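Local coordinates for HNH nuclease domain-containing protein (Streptomyces coelicolor, PDB 5ZMO) that recognises phosphorothioated DNA through its sulfur-binding domain, one part of a type IV restriction enzyme that probably cuts with an HNH nuclease domain, at residues Ser51-Arg54 with Asp55-Pro59; Ala80-Asp84 with Asp85-Val89; Thr96-Arg100 with Gly101-Thr105. One frame throughout, in Å; residues are numbered along the deposited sequence.

Contact 1 of 3, residues Ser51-Arg54 with Asp55-Pro59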
loop_
_atom_site.group_PDB
_atom_site.type_symbol
_atom_site.label_atom_id
_atom_site.label_comp_id
_atom_site.label_asym_id
_atom_site.label_seq_id
_atom_site.Cartn_x
_atom_site.Cartn_y
_atom_site.Cartn_z
ATOM N N SER A 51 -7.086 -8.904 -7.366
ATOM C CA SER A 51 -7.636 -9.986 -6.591
ATOM C C SER A 51 -6.623 -10.537 -5.561
ATOM O O SER A 51 -6.955 -10.719 -4.354
ATOM C CB SER A 51 -8.188 -11.063 -7.534
ATOM O OG SER A 51 -7.118 -11.592 -8.329
ATOM N N THR A 52 -5.361 -10.698 -5.970
ATOM C CA THR A 52 -4.355 -11.200 -5.041
ATOM C C THR A 52 -4.081 -10.168 -3.947
ATOM O O THR A 52 -3.929 -10.514 -2.795
ATOM C CB THR A 52 -3.028 -11.387 -5.771
ATOM O OG1 THR A 52 -3.289 -12.206 -6.899
ATOM C CG2 THR A 52 -2.001 -12.008 -4.850
ATOM N N THR A 53 -4.104 -8.909 -4.336
ATOM C CA THR A 53 -3.687 -7.824 -3.447
ATOM C C THR A 53 -4.822 -7.649 -2.424
ATOM O O THR A 53 -4.558 -7.526 -1.237
ATOM C CB THR A 53 -3.446 -6.502 -4.212
ATOM O OG1 THR A 53 -2.392 -6.698 -5.157
ATOM C CG2 THR A 53 -3.089 -5.373 -3.264
ATOM N N ARG A 54 -6.053 -7.566 -2.914
ATOM C CA ARG A 54 -7.267 -7.512 -2.086
ATOM C C ARG A 54 -7.257 -8.609 -1.049
ATOM O O ARG A 54 -7.409 -8.346 0.147
ATOM C CB ARG A 54 -8.498 -7.586 -2.928
ATOM C CG ARG A 54 -9.804 -7.790 -2.200
ATOM C CD ARG A 54 -10.823 -8.289 -3.203
ATOM N NE ARG A 54 -10.516 -9.702 -3.558
ATOM C CZ ARG A 54 -11.027 -10.341 -4.605
ATOM N NH1 ARG A 54 -11.829 -9.723 -5.474
ATOM N NH2 ARG A 54 -10.647 -11.593 -4.841
ATOM N N ASP A 55 -6.990 -9.834 -1.481
ATOM C CA ASP A 55 -6.999 -10.960 -0.552
ATOM C C ASP A 55 -5.891 -10.982 0.476
ATOM O O ASP A 55 -6.155 -11.368 1.611
ATOM C CB ASP A 55 -7.133 -12.300 -1.280
ATOM C CG ASP A 55 -8.524 -12.460 -1.992
ATOM O OD1 ASP A 55 -9.510 -11.703 -1.749
ATOM O OD2 ASP A 55 -8.691 -13.429 -2.761
ATOM N N ALA A 56 -4.699 -10.501 0.123
ATOM C CA ALA A 56 -3.627 -10.354 1.028
ATOM C C ALA A 56 -3.819 -9.219 2.023
ATOM O O ALA A 56 -3.485 -9.327 3.219
ATOM C CB ALA A 56 -2.325 -10.143 0.263
ATOM N N VAL A 57 -4.348 -8.102 1.535
ATOM C CA VAL A 57 -4.284 -6.887 2.302
ATOM C C VAL A 57 -5.548 -6.631 3.113
ATOM O O VAL A 57 -5.493 -6.025 4.193
ATOM C CB VAL A 57 -3.903 -5.661 1.430
ATOM C CG1 VAL A 57 -3.841 -4.391 2.291
ATOM C CG2 VAL A 57 -2.561 -5.867 0.807
ATOM N N ALA A 58 -6.669 -7.135 2.646
ATOM C CA ALA A 58 -7.951 -6.908 3.351
ATOM C C ALA A 58 -7.906 -7.286 4.845
ATOM O O ALA A 58 -8.396 -6.526 5.715
ATOM C CB ALA A 58 -9.138 -7.609 2.634
ATOM N N PRO A 59 -7.407 -8.491 5.167
ATOM C CA PRO A 59 -7.370 -8.816 6.589
ATOM C C PRO A 59 -6.383 -7.993 7.407
ATOM O O PRO A 59 -6.635 -7.789 8.589
ATOM C CB PRO A 59 -6.825 -10.283 6.636
ATOM C CG PRO A 59 -6.602 -10.707 5.257
ATOM C CD PRO A 59 -6.957 -9.613 4.293
#
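The guanidinium of Arg54 has CA of Ser51 3.8 Å above one face, offset toward the rim, and the carboxylate of Asp55 at its edge. The two neighbouring side chains lie side by side and point the same way. Their flat groups are turned 35° against each other. NE of Arg54 donates to OD1 of Asp55 at 2.9 Å, and the pair is a salt bridge. The donor sits above the carboxylate plane, 53° out of it. NH2 of Arg54 adds weak bonds to both carboxylate oxygens, so two nitrogens hold the group. The Arg54 chain bends at chi3 (73°), and its guanidinium comes to lie beside Asp55 and over Ser51. NH1, turned away from Asp55, has a weak bond to Asn110.

All of this lies on helix 50-63 of the sulfur-binding domain. Its backbone bonds run four residues back: Asp55 N to Ser51 O is 3.0 Å, Ala56 N to Thr52 O is 3.0 Å, and Ala58 N to Arg54 O is 2.9 Å. Val57 N meets Thr53 O at 2.8 Å. The nitrogen of Pro59 has no bond to the preceding turn, and the helix is kinked there.

On the buried side, Thr53 and Val57 run alongside each other, with CG2 of Thr53 4.1 Å from CG2 of Val57. Both touch Trp35 of helix 28-41. Thr53 OG1 bonds back to Pro49 O. Thr53 also touches Phe78, and Val57 packs on Val74, both of helix 70-83.

Contact 2 of 3, residues Ala80-Asp84 with Asp85-Val89; sequences ALVRD and DLWCV. With nucleotides of chain B.
The carbonyl oxygen of Leu81 takes two backbone bonds: Leu86 N at 3.2 Å and, weakly, Asp84 N at 3.1 Å. Asp85 N bonds to Val82 O at 2.9 Å. The 6-to-1 bond from Leu86 and the bond from Asp85 form a Schellman motif that ends helix 70-83. Asp85 is its C-prime residue, with a positive phi of 62°. The chain then turns back along the helix end toward strand 88-89.

Trp87 returns to the last turn of the helix. Its CB lies 3.4 Å from CB of Leu81. CG2 of Val82 comes in at the indole edge, 4.0 Å from CD1 of Trp87. With CG anti to the backbone N (chi1 -161°), the rest of the indole leads away and packs on Ala36 and Ala116. Leu86 turns to helix 9-14, touching Phe9 and Val13. Asp84 OD2 forms a salt bridge with Arg29.

The other side of the helix end meets DNA. CB of Ala80 is 3.6 Å from O5' of DG3 of chain B, and CD of Arg83 is 3.5 Å from its OP1. Farther along, the side chains of Val82 and Val89 cross at about a right angle, CG2 of Val82 to CG2 of Val89 at 3.7 Å.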
loop_
_atom_site.group_PDB
_atom_site.type_symbol
_atom_site.label_atom_id
_atom_site.label_comp_id
_atom_site.label_asym_id
_atom_site.label_seq_id
_atom_site.Cartn_x
_atom_site.Cartn_y
_atom_site.Cartn_z
ATOM N N ALA A 80 -5.618 5.443 -5.104
ATOM C CA ALA A 80 -5.160 6.761 -4.663
ATOM C C ALA A 80 -3.668 6.911 -4.605
ATOM O O ALA A 80 -3.163 7.999 -4.796
ATOM C CB ALA A 80 -5.732 7.125 -3.332
ATOM N N LEU A 81 -2.946 5.830 -4.321
ATOM C CA LEU A 81 -1.492 5.900 -4.383
ATOM C C LEU A 81 -0.882 6.288 -5.774
ATOM O O LEU A 81 0.279 6.775 -5.864
ATOM C CB LEU A 81 -0.906 4.578 -3.921
ATOM C CG LEU A 81 -0.451 4.253 -2.497
ATOM C CD1 LEU A 81 -0.184 5.375 -1.511
ATOM C CD2 LEU A 81 -0.886 2.962 -1.929
ATOM N N VAL A 82 -1.585 6.035 -6.864
ATOM C CA VAL A 82 -1.160 6.512 -8.219
ATOM C C VAL A 82 -0.926 8.005 -8.167
ATOM O O VAL A 82 0.197 8.550 -8.523
ATOM C CB VAL A 82 -2.176 6.096 -9.331
ATOM C CG1 VAL A 82 -1.803 6.712 -10.699
ATOM C CG2 VAL A 82 -2.242 4.586 -9.424
ATOM N N ARG A 83 -1.905 8.723 -7.634
ATOM C CA ARG A 83 -1.801 10.197 -7.469
ATOM C C ARG A 83 -0.645 10.672 -6.587
ATOM O O ARG A 83 -0.093 11.757 -6.811
ATOM C CB ARG A 83 -3.123 10.825 -6.971
ATOM C CG ARG A 83 -3.828 11.763 -7.941
ATOM C CD ARG A 83 -4.695 12.829 -7.247
ATOM N NE ARG A 83 -5.337 13.718 -8.232
ATOM C CZ ARG A 83 -6.411 13.404 -8.974
ATOM N NH1 ARG A 83 -6.894 14.294 -9.847
ATOM N NH2 ARG A 83 -7.014 12.211 -8.858
ATOM N N ASP A 84 -0.245 9.861 -5.592
ATOM C CA ASP A 84 0.906 10.155 -4.759
ATOM C C ASP A 84 2.276 9.777 -5.383
ATOM O O ASP A 84 3.291 9.893 -4.691
ATOM C CB ASP A 84 0.799 9.393 -3.423
ATOM C CG ASP A 84 -0.340 9.873 -2.562
ATOM O OD1 ASP A 84 -0.437 11.098 -2.286
ATOM O OD2 ASP A 84 -1.111 9.008 -2.108
ATOM N N ASP A 85 2.292 9.388 -6.645
ATOM C CA ASP A 85 3.504 9.033 -7.409
ATOM C C ASP A 85 4.190 7.840 -6.784
ATOM O O ASP A 85 5.413 7.750 -6.872
ATOM C CB ASP A 85 4.503 10.209 -7.528
ATOM C CG ASP A 85 3.884 11.431 -8.200
ATOM O OD1 ASP A 85 3.037 11.231 -9.103
ATOM O OD2 ASP A 85 4.222 12.576 -7.813
ATOM N N LEU A 86 3.412 6.944 -6.181
ATOM C CA LEU A 86 3.968 5.756 -5.483
ATOM C C LEU A 86 3.476 4.440 -6.019
ATOM O O LEU A 86 3.789 3.358 -5.465
ATOM C CB LEU A 86 3.622 5.897 -4.002
ATOM C CG LEU A 86 4.435 6.910 -3.236
ATOM C CD1 LEU A 86 3.783 7.282 -1.903
ATOM C CD2 LEU A 86 5.849 6.302 -3.044
ATOM N N TRP A 87 2.700 4.472 -7.090
ATOM C CA TRP A 87 1.944 3.298 -7.487
ATOM C C TRP A 87 1.567 3.305 -8.955
ATOM O O TRP A 87 1.376 4.377 -9.513
ATOM C CB TRP A 87 0.724 3.191 -6.591
ATOM C CG TRP A 87 0.020 1.912 -6.468
ATOM C CD1 TRP A 87 -1.245 1.642 -6.950
ATOM C CD2 TRP A 87 0.406 0.749 -5.741
ATOM N NE1 TRP A 87 -1.634 0.400 -6.607
ATOM C CE2 TRP A 87 -0.670 -0.169 -5.816
ATOM C CE3 TRP A 87 1.547 0.392 -4.989
ATOM C CZ2 TRP A 87 -0.632 -1.427 -5.232
ATOM C CZ3 TRP A 87 1.565 -0.834 -4.367
ATOM C CH2 TRP A 87 0.465 -1.746 -4.478
ATOM N N CYS A 88 1.467 2.112 -9.532
ATOM C CA CYS A 88 1.111 1.942 -10.966
ATOM C C CYS A 88 -0.045 0.968 -11.044
ATOM O O CYS A 88 0.020 -0.091 -10.447
ATOM C CB CYS A 88 2.263 1.281 -11.732
ATOM S SG CYS A 88 3.784 2.207 -11.572
ATOM N N VAL A 89 -1.075 1.296 -11.805
ATOM C CA VAL A 89 -2.189 0.396 -12.050
ATOM C C VAL A 89 -2.247 0.153 -13.571
ATOM O O VAL A 89 -2.428 1.063 -14.318
ATOM C CB VAL A 89 -3.533 0.987 -11.528
ATOM C CG1 VAL A 89 -4.681 0.082 -11.897
ATOM C CG2 VAL A 89 -3.552 1.175 -9.994
ATOM P P DG B 3 -7.284 11.165 -3.975
ATOM O OP1 DG B 3 -5.895 11.596 -4.207
ATOM O OP2 DG B 3 -8.040 10.495 -5.032
ATOM O "O5'" DG B 3 -7.236 10.295 -2.650
ATOM C "C5'" DG B 3 -6.606 10.777 -1.417
ATOM C "C4'" DG B 3 -7.492 10.411 -0.245
ATOM O "O4'" DG B 3 -8.673 11.256 -0.238
ATOM C "C3'" DG B 3 -8.041 8.976 -0.285
ATOM O "O3'" DG B 3 -8.286 8.573 1.064
ATOM C "C2'" DG B 3 -9.412 9.152 -0.913
ATOM C "C1'" DG B 3 -9.853 10.429 -0.239
ATOM N N9 DG B 3 -10.922 11.169 -0.910
ATOM C C8 DG B 3 -11.171 11.254 -2.255
ATOM N N7 DG B 3 -12.172 12.055 -2.539
ATOM C C5 DG B 3 -12.596 12.529 -1.308
ATOM C C6 DG B 3 -13.675 13.401 -0.979
ATOM O O6 DG B 3 -14.441 13.992 -1.747
ATOM N N1 DG B 3 -13.758 13.616 0.390
ATOM C C2 DG B 3 -12.954 13.013 1.335
ATOM N N2 DG B 3 -13.159 13.372 2.610
ATOM N N3 DG B 3 -11.942 12.214 1.038
ATOM C C4 DG B 3 -11.836 12.001 -0.291
#

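Contact 3 of 3, residues Thr96-Arg100 with Gly101-Thr105. With PO4 (phosphate ion), chain E; nucleotides of chain C.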
loop_
_atom_site.group_PDB
_atom_site.type_symbol
_atom_site.label_atom_id
_atom_site.label_comp_id
_atom_site.label_asym_id
_atom_site.label_seq_id
_atom_site.Cartn_x
_atom_site.Cartn_y
_atom_site.Cartn_z
ATOM N N THR A 96 -14.128 1.385 -15.080
ATOM C CA THR A 96 -15.205 2.371 -15.017
ATOM C C THR A 96 -15.063 3.249 -13.769
ATOM O O THR A 96 -14.991 2.717 -12.654
ATOM C CB THR A 96 -16.563 1.625 -15.048
ATOM O OG1 THR A 96 -16.588 0.880 -16.266
ATOM C CG2 THR A 96 -17.762 2.636 -15.004
ATOM N N LEU A 97 -15.032 4.583 -13.919
ATOM C CA LEU A 97 -14.896 5.442 -12.770
ATOM C C LEU A 97 -16.252 5.867 -12.242
ATOM O O LEU A 97 -17.214 5.956 -12.996
ATOM C CB LEU A 97 -14.116 6.703 -13.118
ATOM C CG LEU A 97 -12.716 6.512 -13.678
ATOM C CD1 LEU A 97 -12.062 7.854 -13.919
ATOM C CD2 LEU A 97 -11.897 5.681 -12.724
ATOM N N THR A 98 -16.303 6.170 -10.968
ATOM C CA THR A 98 -17.492 6.733 -10.327
ATOM C C THR A 98 -17.141 7.938 -9.480
ATOM O O THR A 98 -15.971 8.255 -9.274
ATOM C CB THR A 98 -18.242 5.638 -9.534
ATOM O OG1 THR A 98 -19.482 6.160 -8.989
ATOM C CG2 THR A 98 -17.374 5.041 -8.418
ATOM N N SER A 99 -18.159 8.667 -9.062
ATOM C CA SER A 99 -18.054 9.754 -8.099
ATOM C C SER A 99 -17.181 10.850 -8.654
ATOM O O SER A 99 -16.152 11.263 -8.069
ATOM C CB SER A 99 -17.691 9.216 -6.694
ATOM O OG SER A 99 -17.598 10.234 -5.702
ATOM N N ARG A 100 -17.605 11.323 -9.837
ATOM C CA ARG A 100 -16.852 12.343 -10.567
ATOM C C ARG A 100 -15.372 11.973 -10.775
ATOM O O ARG A 100 -14.488 12.794 -10.569
ATOM C CB ARG A 100 -16.942 13.666 -9.837
ATOM C CG ARG A 100 -18.389 14.022 -9.443
ATOM C CD ARG A 100 -18.466 15.437 -8.918
ATOM N NE ARG A 100 -18.124 16.384 -9.982
ATOM C CZ ARG A 100 -18.980 16.917 -10.860
ATOM N NH1 ARG A 100 -20.288 16.649 -10.816
ATOM N NH2 ARG A 100 -18.519 17.754 -11.791
ATOM N N GLY A 101 -15.102 10.751 -11.175
ATOM C CA GLY A 101 -13.706 10.396 -11.487
ATOM C C GLY A 101 -12.826 10.140 -10.296
ATOM O O GLY A 101 -11.606 9.974 -10.440
ATOM N N ARG A 102 -13.394 10.085 -9.105
ATOM C CA ARG A 102 -12.558 9.878 -7.935
ATOM C C ARG A 102 -11.892 8.488 -7.915
ATOM O O ARG A 102 -10.751 8.337 -7.413
ATOM C CB ARG A 102 -13.376 10.042 -6.665
ATOM C CG ARG A 102 -13.594 11.463 -6.260
ATOM C CD ARG A 102 -14.414 11.444 -5.034
ATOM N NE ARG A 102 -14.696 12.731 -4.473
ATOM C CZ ARG A 102 -15.681 13.547 -4.903
ATOM N NH1 ARG A 102 -16.367 13.278 -5.995
ATOM N NH2 ARG A 102 -15.964 14.676 -4.251
ATOM N N ARG A 103 -12.616 7.478 -8.396
ATOM C CA ARG A 103 -12.187 6.054 -8.223
ATOM C C ARG A 103 -12.876 5.119 -9.201
ATOM O O ARG A 103 -13.982 5.398 -9.667
ATOM C CB ARG A 103 -12.493 5.598 -6.768
ATOM C CG ARG A 103 -14.011 5.421 -6.493
ATOM C CD ARG A 103 -14.449 5.272 -5.042
ATOM N NE ARG A 103 -14.618 6.552 -4.438
ATOM C CZ ARG A 103 -15.750 7.146 -4.127
ATOM N NH1 ARG A 103 -16.964 6.597 -4.262
ATOM N NH2 ARG A 103 -15.640 8.314 -3.602
ATOM N N PRO A 104 -12.265 3.979 -9.493
ATOM C CA PRO A 104 -12.916 2.929 -10.168
ATOM C C PRO A 104 -13.971 2.246 -9.295
ATOM O O PRO A 104 -13.874 2.185 -8.051
ATOM C CB PRO A 104 -11.781 1.930 -10.456
ATOM C CG PRO A 104 -10.779 2.172 -9.367
ATOM C CD PRO A 104 -10.887 3.612 -9.053
ATOM N N THR A 105 -14.995 1.744 -9.958
ATOM C CA THR A 105 -16.016 0.957 -9.233
ATOM C C THR A 105 -15.358 -0.334 -8.789
ATOM O O THR A 105 -14.495 -0.884 -9.490
ATOM C CB THR A 105 -17.222 0.565 -10.094
ATOM O OG1 THR A 105 -16.752 -0.173 -11.232
ATOM C CG2 THR A 105 -17.996 1.807 -10.601
HETATM P P PO4 E . -16.959 17.648 -6.022
HETATM O O1 PO4 E . -16.088 17.013 -7.104
HETATM O O2 PO4 E . -18.013 18.497 -6.688
HETATM O O3 PO4 E . -17.677 16.567 -5.238
HETATM O O4 PO4 E . -16.103 18.520 -5.085
ATOM P P DG C 3 -22.740 5.175 -10.324
ATOM O OP1 DG C 3 -23.828 5.349 -11.314
ATOM O OP2 DG C 3 -21.315 5.113 -10.763
ATOM O "O5'" DG C 3 -22.834 6.433 -9.339
ATOM C "C5'" DG C 3 -24.116 6.945 -8.880
ATOM C "C4'" DG C 3 -23.931 7.962 -7.779
ATOM O "O4'" DG C 3 -23.466 7.282 -6.587
ATOM C "C3'" DG C 3 -22.905 9.064 -8.077
ATOM O "O3'" DG C 3 -23.379 10.290 -7.537
ATOM C "C2'" DG C 3 -21.681 8.602 -7.315
ATOM C "C1'" DG C 3 -22.334 7.997 -6.093
ATOM N N9 DG C 3 -21.500 7.075 -5.324
ATOM C C8 DG C 3 -20.524 6.219 -5.772
ATOM N N7 DG C 3 -19.954 5.542 -4.811
ATOM C C5 DG C 3 -20.587 5.987 -3.662
ATOM C C6 DG C 3 -20.395 5.620 -2.310
ATOM O O6 DG C 3 -19.588 4.816 -1.836
ATOM N N1 DG C 3 -21.239 6.330 -1.466
ATOM C C2 DG C 3 -22.207 7.217 -1.880
ATOM N N2 DG C 3 -22.908 7.817 -0.921
ATOM N N3 DG C 3 -22.391 7.574 -3.136
ATOM C C4 DG C 3 -21.553 6.925 -3.967
ATOM P P DC C 2 -19.236 0.101 -6.813
ATOM O OP1 DC C 2 -19.139 -1.246 -7.470
ATOM O OP2 DC C 2 -17.996 0.756 -6.444
ATOM O "O5'" DC C 2 -20.239 1.149 -7.520
ATOM C "C5'" DC C 2 -21.560 0.753 -8.029
ATOM C "C4'" DC C 2 -22.559 1.886 -8.218
ATOM O "O4'" DC C 2 -23.349 2.171 -7.029
ATOM C "C3'" DC C 2 -22.062 3.247 -8.694
ATOM O "O3'" DC C 2 -23.061 3.897 -9.489
ATOM C "C2'" DC C 2 -22.010 4.072 -7.421
ATOM C "C1'" DC C 2 -23.164 3.533 -6.591
ATOM N N1 DC C 2 -22.876 3.477 -5.143
ATOM C C2 DC C 2 -23.665 4.173 -4.206
ATOM O O2 DC C 2 -24.558 4.951 -4.610
ATOM N N3 DC C 2 -23.410 4.003 -2.884
ATOM C C4 DC C 2 -22.458 3.145 -2.490
ATOM N N4 DC C 2 -22.228 3.006 -1.186
ATOM C C5 DC C 2 -21.651 2.434 -3.421
ATOM C C6 DC C 2 -21.900 2.616 -4.720
ATOM P P DC C 5 -24.460 15.893 -2.685
ATOM O OP1 DC C 5 -25.656 16.546 -2.057
ATOM O OP2 DC C 5 -23.564 16.656 -3.543
ATOM O "O5'" DC C 5 -23.657 15.338 -1.423
ATOM C "C5'" DC C 5 -24.254 14.409 -0.525
ATOM C "C4'" DC C 5 -23.419 14.326 0.727
ATOM O "O4'" DC C 5 -22.233 13.533 0.476
ATOM C "C3'" DC C 5 -22.925 15.669 1.260
ATOM O "O3'" DC C 5 -23.147 15.607 2.656
ATOM C "C2'" DC C 5 -21.461 15.715 0.836
ATOM C "C1'" DC C 5 -21.045 14.253 0.820
ATOM N N1 DC C 5 -20.026 13.853 -0.161
ATOM C C2 DC C 5 -18.936 13.081 0.263
ATOM O O2 DC C 5 -18.723 12.958 1.472
ATOM N N3 DC C 5 -18.073 12.615 -0.656
ATOM C C4 DC C 5 -18.317 12.790 -1.954
ATOM N N4 DC C 5 -17.466 12.256 -2.827
ATOM C C5 DC C 5 -19.435 13.546 -2.415
ATOM C C6 DC C 5 -20.270 14.022 -1.495
#
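Strands 97-98 and 103-104 pair antiparallel, with Thr98 N bonded to Arg103 O at 2.8 Å and Thr105 N to Thr96 O at 2.9 Å, and a type I' turn from Ser99 to Arg102 joins them. Gly101, which has no side chain, takes a positive phi of 78° in this turn. CD1 of Leu97 lies over its CA.

The extended Arg102 side chain runs alongside Ser99. Its N and its NH1 both bond to Ser99 O, from opposite faces of the carbonyl plane; the NH1 bond is 2.9 Å. NH2 donates almost straight (167°) to O3 of a bound phosphate ion, probably from the crystallisation liquor, at 2.7 Å. Ser99 O lies in the guanidinium plane, and together with the phosphate at the edge it would limit rotation of the group. N4 of DC5 of chain C lies over the centre of one guanidinium face.

The element is a beta hairpin carrying a classic bulge, since Arg102 and Arg103 both face Thr98. It presents side chains to the bound DNA. Thr98 OG1 donates to OP2 of DG3 of chain C at 2.8 Å. CG2 of Thr98 takes the place between backbone N and carbonyl carbon, 3.9 Å from CG of Arg103.

Arg103 bends at chi3 and brings its guanidinium face over CB of Ser99. N7 of DG3 of chain C lies at the edge, 3.2 Å from NH1 of Arg103. In the bound DNA, NH2 of Arg103 hydrogen-bonds to a modified-base O6, and OG of Ser99 to a modified-base N7. Beyond the hairpin, Thr105 OG1 caps Ser108 N at the start of helix 106-112.

How the contacts relate
The three contacts follow one another along the chain without overlap. Contact 1 lies within helix 50-63, contact 2 ends the next helix, 70-83, and contact 3 is the hairpin after strand 88-89. Centres of contacts 1 and 2 are about 17 Å apart, those of 2 and 3 about 15 Å, and those of 1 and 3 about 21 Å. None touches another. Helix 70-83 links them: residues of contact 1 pack on it, contact 2 finishes it, and Leu97, Arg103 and Pro104 of contact 3 touch it. Contact 2 meets DNA chain B and contact 3 DNA chain C. Contact 1 stays about 11 Å from the nucleic acid at its nearest atom.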